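Periplasmic beta-glucosidase (Pseudomonas aeruginosa, PDB 6R5O) probably hydrolyses terminal, non-reducing beta-D-glucosyl residues in the periplasm, releasing beta-D-glucose, as a member of glycosyl hydrolase family 3. Local coordinates at residues A382-L387 against D471-V476; V655-Q660 against F714-G719. The protein carries 1 engineered substitution. All coordinates share one frame; numbering follows the deposited sequence.

Contact 1: residues A382-L387 against D471-V476; sequences AVIGPL and DLVVAV
Val474 N gives its hydrogen to Ala382 O over 2.8 Å, and Val474 O in turn accepts from Ile384 N. One residue thus bonds on both sides of Val383, the usual pattern of neighbouring parallel strands, here two inner strands of the mixed sheet in the glycosyl hydrolase family 3 C-terminal domain. Ala382 N to Leu472 O, 3.1 Å, and Val476 N to Ile384 O, 2.8 Å, extend the ladder both ways. The short strand axes are 4.8 Å apart at closest and inclined by 23°. The Ile384 carbonyl oxygen also meets Ala475 CA at 3.1 Å in a CA-H...O contact.

On the face carrying Ala382, Ile384, Val473 and Ala475, the end of Ile384 swings back toward the partner strand: CG1 stands beside its own backbone N (chi1 -59°), and CD1 comes to 3.5 Å from Val473 CG1, the two side chains crossing at about a right angle. Val473 CG2 sits between Ala382 CB and the same Ile384 CD1. Helix 497-507 covers this face, with Leu502 on Ile384 and Leu503 on Ala475. Helix 410-418 lies over the other, where Leu414 meets Val383 and Val410 meets Val476.

Past Ile384 the first strand gives way to a loop that still follows its neighbour. Gly385 CA approaches Val476 O, and Leu387 N makes a weak bond to that same oxygen at 3.4 Å, while Leu387 CB rests 3.7 Å from Val476 CG1.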
loop_
_atom_site.group_PDB
_atom_site.type_symbol
_atom_site.label_atom_id
_atom_site.label_comp_id
_atom_site.label_asym_id
_atom_site.label_seq_id
_atom_site.Cartn_x
_atom_site.Cartn_y
_atom_site.Cartn_z
ATOM N N ALA A 382 13.515 0.701 39.915
ATOM C CA ALA A 382 12.108 0.305 39.681
ATOM C C ALA A 382 11.993 -0.481 38.368
ATOM O O ALA A 382 12.440 0.015 37.331
ATOM C CB ALA A 382 11.231 1.528 39.657
ATOM N N VAL A 383 11.397 -1.666 38.409
ATOM C CA VAL A 383 11.140 -2.495 37.196
ATOM C C VAL A 383 9.621 -2.560 36.986
ATOM O O VAL A 383 8.952 -3.290 37.736
ATOM C CB VAL A 383 11.790 -3.887 37.331
ATOM C CG1 VAL A 383 11.632 -4.724 36.073
ATOM C CG2 VAL A 383 13.256 -3.772 37.704
ATOM N N ILE A 384 9.101 -1.794 36.022
ATOM C CA ILE A 384 7.641 -1.640 35.747
ATOM C C ILE A 384 7.330 -2.017 34.294
ATOM O O ILE A 384 8.075 -1.592 33.403
ATOM C CB ILE A 384 7.187 -0.196 36.051
ATOM C CG1 ILE A 384 7.471 0.175 37.508
ATOM C CG2 ILE A 384 5.722 0.043 35.665
ATOM C CD1 ILE A 384 8.351 1.391 37.644
ATOM N N GLY A 385 6.210 -2.706 34.084
ATOM C CA GLY A 385 5.623 -2.926 32.752
ATOM C C GLY A 385 5.064 -4.335 32.656
ATOM O O GLY A 385 5.538 -5.205 33.377
ATOM N N PRO A 386 4.045 -4.590 31.803
ATOM C CA PRO A 386 3.429 -5.921 31.709
ATOM C C PRO A 386 4.294 -7.019 31.065
ATOM O O PRO A 386 3.832 -8.160 31.035
ATOM C CB PRO A 386 2.162 -5.726 30.860
ATOM C CG PRO A 386 2.344 -4.371 30.152
ATOM C CD PRO A 386 3.388 -3.593 30.940
ATOM N N LEU A 387 5.495 -6.671 30.577
ATOM C CA LEU A 387 6.441 -7.622 29.938
ATOM C C LEU A 387 7.718 -7.822 30.771
ATOM O O LEU A 387 8.549 -8.679 30.384
ATOM C CB LEU A 387 6.732 -7.130 28.519
ATOM C CG LEU A 387 5.740 -7.688 27.490
ATOM C CD1 LEU A 387 4.463 -6.870 27.439
ATOM C CD2 LEU A 387 6.348 -7.777 26.102
ATOM N N ASP A 471 15.578 5.324 42.516
ATOM C CA ASP A 471 16.575 6.285 41.973
ATOM C C ASP A 471 16.286 6.513 40.483
ATOM O O ASP A 471 16.547 7.634 40.007
ATOM C CB ASP A 471 18.004 5.791 42.211
ATOM C CG ASP A 471 18.410 5.733 43.680
ATOM O OD1 ASP A 471 18.243 6.754 44.383
ATOM O OD2 ASP A 471 18.892 4.663 44.117
ATOM N N LEU A 472 15.771 5.489 39.783
ATOM C CA LEU A 472 15.379 5.546 38.344
ATOM C C LEU A 472 14.444 4.378 37.976
ATOM O O LEU A 472 14.423 3.359 38.707
ATOM C CB LEU A 472 16.643 5.540 37.477
ATOM C CG LEU A 472 17.566 4.336 37.652
ATOM C CD1 LEU A 472 17.165 3.187 36.729
ATOM C CD2 LEU A 472 19.020 4.737 37.415
ATOM N N VAL A 473 13.702 4.530 36.876
ATOM C CA VAL A 473 12.724 3.525 36.384
ATOM C C VAL A 473 13.284 2.829 35.139
ATOM O O VAL A 473 13.899 3.494 34.310
ATOM C CB VAL A 473 11.345 4.160 36.118
ATOM C CG1 VAL A 473 10.397 3.207 35.400
ATOM C CG2 VAL A 473 10.703 4.652 37.405
ATOM N N VAL A 474 13.051 1.522 35.034
ATOM C CA VAL A 474 13.287 0.682 33.827
ATOM C C VAL A 474 11.927 0.096 33.421
ATOM O O VAL A 474 11.374 -0.712 34.197
ATOM C CB VAL A 474 14.320 -0.422 34.119
ATOM C CG1 VAL A 474 14.332 -1.487 33.037
ATOM C CG2 VAL A 474 15.721 0.138 34.325
ATOM N N ALA A 475 11.399 0.521 32.269
ATOM C CA ALA A 475 10.021 0.224 31.815
ATOM C C ALA A 475 10.048 -0.859 30.733
ATOM O O ALA A 475 10.668 -0.637 29.674
ATOM C CB ALA A 475 9.366 1.485 31.317
ATOM N N VAL A 476 9.409 -1.997 30.998
ATOM C CA VAL A 476 9.338 -3.153 30.067
ATOM C C VAL A 476 7.939 -3.147 29.444
ATOM O O VAL A 476 6.979 -3.697 30.058
ATOM C CB VAL A 476 9.672 -4.485 30.762
ATOM C CG1 VAL A 476 9.852 -5.599 29.740
ATOM C CG2 VAL A 476 10.906 -4.378 31.650
#

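Contact 2: residues V655-Q660 against F714-G719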
loop_
_atom_site.group_PDB
_atom_site.type_symbol
_atom_site.label_atom_id
_atom_site.label_comp_id
_atom_site.label_asym_id
_atom_site.label_seq_id
_atom_site.Cartn_x
_atom_site.Cartn_y
_atom_site.Cartn_z
ATOM N N VAL A 655 29.987 -1.190 9.418
ATOM C CA VAL A 655 30.335 -0.258 8.301
ATOM C C VAL A 655 29.665 -0.793 7.029
ATOM O O VAL A 655 29.951 -1.953 6.656
ATOM C CB VAL A 655 31.860 -0.076 8.159
ATOM C CG1 VAL A 655 32.227 0.930 7.075
ATOM C CG2 VAL A 655 32.483 0.329 9.486
ATOM N N GLN A 656 28.783 0.018 6.427
ATOM C CA GLN A 656 27.806 -0.389 5.377
ATOM C C GLN A 656 28.153 0.291 4.051
ATOM O O GLN A 656 28.521 1.488 4.070
ATOM C CB GLN A 656 26.382 -0.028 5.796
ATOM C CG GLN A 656 25.838 -0.880 6.927
ATOM C CD GLN A 656 24.925 -0.097 7.840
ATOM O OE1 GLN A 656 24.035 0.634 7.402
ATOM N NE2 GLN A 656 25.150 -0.243 9.132
ATOM N N LEU A 657 28.028 -0.466 2.957
ATOM C CA LEU A 657 28.337 -0.025 1.572
ATOM C C LEU A 657 27.036 0.065 0.779
ATOM O O LEU A 657 26.385 -0.994 0.585
ATOM C CB LEU A 657 29.279 -1.032 0.911
ATOM C CG LEU A 657 29.600 -0.750 -0.555
ATOM C CD1 LEU A 657 30.818 0.171 -0.682
ATOM C CD2 LEU A 657 29.793 -2.058 -1.314
ATOM N N TYR A 658 26.703 1.277 0.329
ATOM C CA TYR A 658 25.505 1.577 -0.491
ATOM C C TYR A 658 25.958 2.018 -1.879
ATOM O O TYR A 658 26.989 2.725 -1.974
ATOM C CB TYR A 658 24.628 2.619 0.203
ATOM C CG TYR A 658 24.031 2.134 1.499
ATOM C CD1 TYR A 658 22.936 1.278 1.513
ATOM C CD2 TYR A 658 24.577 2.511 2.718
ATOM C CE1 TYR A 658 22.386 0.829 2.704
ATOM C CE2 TYR A 658 24.044 2.062 3.917
ATOM C CZ TYR A 658 22.949 1.210 3.913
ATOM O OH TYR A 658 22.427 0.756 5.098
ATOM N N LEU A 659 25.220 1.567 -2.899
ATOM C CA LEU A 659 25.434 1.914 -4.331
ATOM C C LEU A 659 24.209 2.655 -4.875
ATOM O O LEU A 659 23.074 2.302 -4.485
ATOM C CB LEU A 659 25.695 0.633 -5.134
ATOM C CG LEU A 659 27.172 0.364 -5.428
ATOM C CD1 LEU A 659 27.376 -1.031 -6.002
ATOM C CD2 LEU A 659 27.745 1.415 -6.372
ATOM N N GLN A 660 24.438 3.630 -5.749
ATOM C CA GLN A 660 23.374 4.279 -6.558
ATOM C C GLN A 660 23.794 4.331 -8.034
ATOM O O GLN A 660 24.959 4.729 -8.305
ATOM C CB GLN A 660 23.058 5.698 -6.063
ATOM C CG GLN A 660 21.741 6.220 -6.623
ATOM C CD GLN A 660 21.518 7.698 -6.449
ATOM O OE1 GLN A 660 22.362 8.429 -5.928
ATOM N NE2 GLN A 660 20.357 8.144 -6.899
ATOM N N PHE A 714 28.438 5.455 -11.422
ATOM C CA PHE A 714 27.872 4.820 -10.208
ATOM C C PHE A 714 28.350 5.592 -8.970
ATOM O O PHE A 714 29.496 6.133 -8.954
ATOM C CB PHE A 714 28.266 3.351 -10.127
ATOM C CG PHE A 714 27.502 2.441 -11.052
ATOM C CD1 PHE A 714 27.966 2.188 -12.331
ATOM C CD2 PHE A 714 26.335 1.814 -10.641
ATOM C CE1 PHE A 714 27.295 1.308 -13.172
ATOM C CE2 PHE A 714 25.648 0.957 -11.491
ATOM C CZ PHE A 714 26.137 0.691 -12.754
ATOM N N LYS A 715 27.483 5.643 -7.953
ATOM C CA LYS A 715 27.726 6.362 -6.677
ATOM C C LYS A 715 27.924 5.322 -5.564
ATOM O O LYS A 715 27.020 4.457 -5.376
ATOM C CB LYS A 715 26.560 7.323 -6.419
ATOM C CG LYS A 715 26.954 8.780 -6.209
ATOM C CD LYS A 715 25.802 9.746 -6.387
ATOM C CE LYS A 715 26.045 11.083 -5.713
ATOM N NZ LYS A 715 27.457 11.519 -5.847
ATOM N N VAL A 716 29.067 5.405 -4.870
ATOM C CA VAL A 716 29.474 4.470 -3.780
ATOM C C VAL A 716 29.436 5.244 -2.457
ATOM O O VAL A 716 30.161 6.256 -2.345
ATOM C CB VAL A 716 30.864 3.861 -4.057
ATOM C CG1 VAL A 716 31.331 2.933 -2.947
ATOM C CG2 VAL A 716 30.900 3.121 -5.379
ATOM N N PHE A 717 28.603 4.783 -1.514
ATOM C CA PHE A 717 28.351 5.394 -0.184
ATOM C C PHE A 717 28.813 4.435 0.918
ATOM O O PHE A 717 28.355 3.272 0.921
ATOM C CB PHE A 717 26.856 5.632 0.032
ATOM C CG PHE A 717 26.224 6.750 -0.759
ATOM C CD1 PHE A 717 25.670 6.509 -2.009
ATOM C CD2 PHE A 717 26.104 8.021 -0.209
ATOM C CE1 PHE A 717 25.066 7.535 -2.719
ATOM C CE2 PHE A 717 25.502 9.045 -0.921
ATOM C CZ PHE A 717 24.984 8.798 -2.173
ATOM N N VAL A 718 29.656 4.908 1.837
ATOM C CA VAL A 718 30.061 4.134 3.048
ATOM C C VAL A 718 29.784 4.981 4.296
ATOM O O VAL A 718 30.245 6.141 4.371
ATOM C CB VAL A 718 31.525 3.654 2.994
ATOM C CG1 VAL A 718 31.817 2.697 4.141
ATOM C CG2 VAL A 718 31.862 2.990 1.663
ATOM N N GLY A 719 29.040 4.398 5.234
ATOM C CA GLY A 719 28.656 5.022 6.507
ATOM C C GLY A 719 28.093 3.983 7.461
ATOM O O GLY A 719 27.924 2.802 7.039
#
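Strands 655-660 and 714-719 run antiparallel, their short axes 4.6 Å apart at closest and 159° between directions, and three hydrogen-bonded pairs join them: Gln656 with Gly719, Tyr658 with Phe717 and Gln660 with Lys715. Tyr658 N reaches Phe717 O at 2.7 Å with an N-H...O angle of 178°, and Phe717 N returns an equally short bond to Tyr658 O.

On the apolar face, Leu657 CD1 straddles two valines of the opposing strand, 3.6 Å from Val716 CG1 and 3.8 Å from Val718 CG2. Leu659 lies side by side with Val716, its CD2 against Val716 CG2, and Val655 CG1 abuts Val718 CG1. Leu693 of strand 688-693 packs on Leu657, Leu659 and Val716, closing this side.

The reverse face is mixed. Tyr658 CB meets Phe717 CB. With its CG turned away from the carbonyl carbon (chi1 -65°), the tyrosine lays its ring back along its own strand, and the hydroxyl donates to Gln656 OE1 over 2.8 Å, tying two residues of one strand together. Gln660 stretches out alongside Lys715, its OE1 3.7 Å from Lys715 CD and near the plane of the Phe717 ring, at its edge. Lys671 makes a cation-pi contact with that ring.

At the far end the Phe714 side chain comes within about 4 Å of that of Asp661, a magnesium ligand, and about 5 Å from the bound magnesium ion. The pairing is that of central strands in a beta-sandwich, here the fibronectin type III-like domain of this family, with the metal site just beyond the strand end.

Overall arrangement
From the N terminus the chain first builds the barrel-type domain of the family, with its eight-stranded parallel sheet, before it reaches contact 1. There, 382-387 pairs with 471-476 and closes an excursion of 83 residues, rich in helix, that includes edge strand 423-427. The chain then adds strands 513-518 and 534-537 to the same sheet and moves on to the fibronectin type III-like domain. Contact 2 closes a shorter excursion of 53 residues, without helix, bringing 714-719 back beside 655-660. The two loops follow in series, neither nested nor crossing; each joins strands of a different sheet, and their centres lie 40 Å apart, nearest atoms about 25 Å.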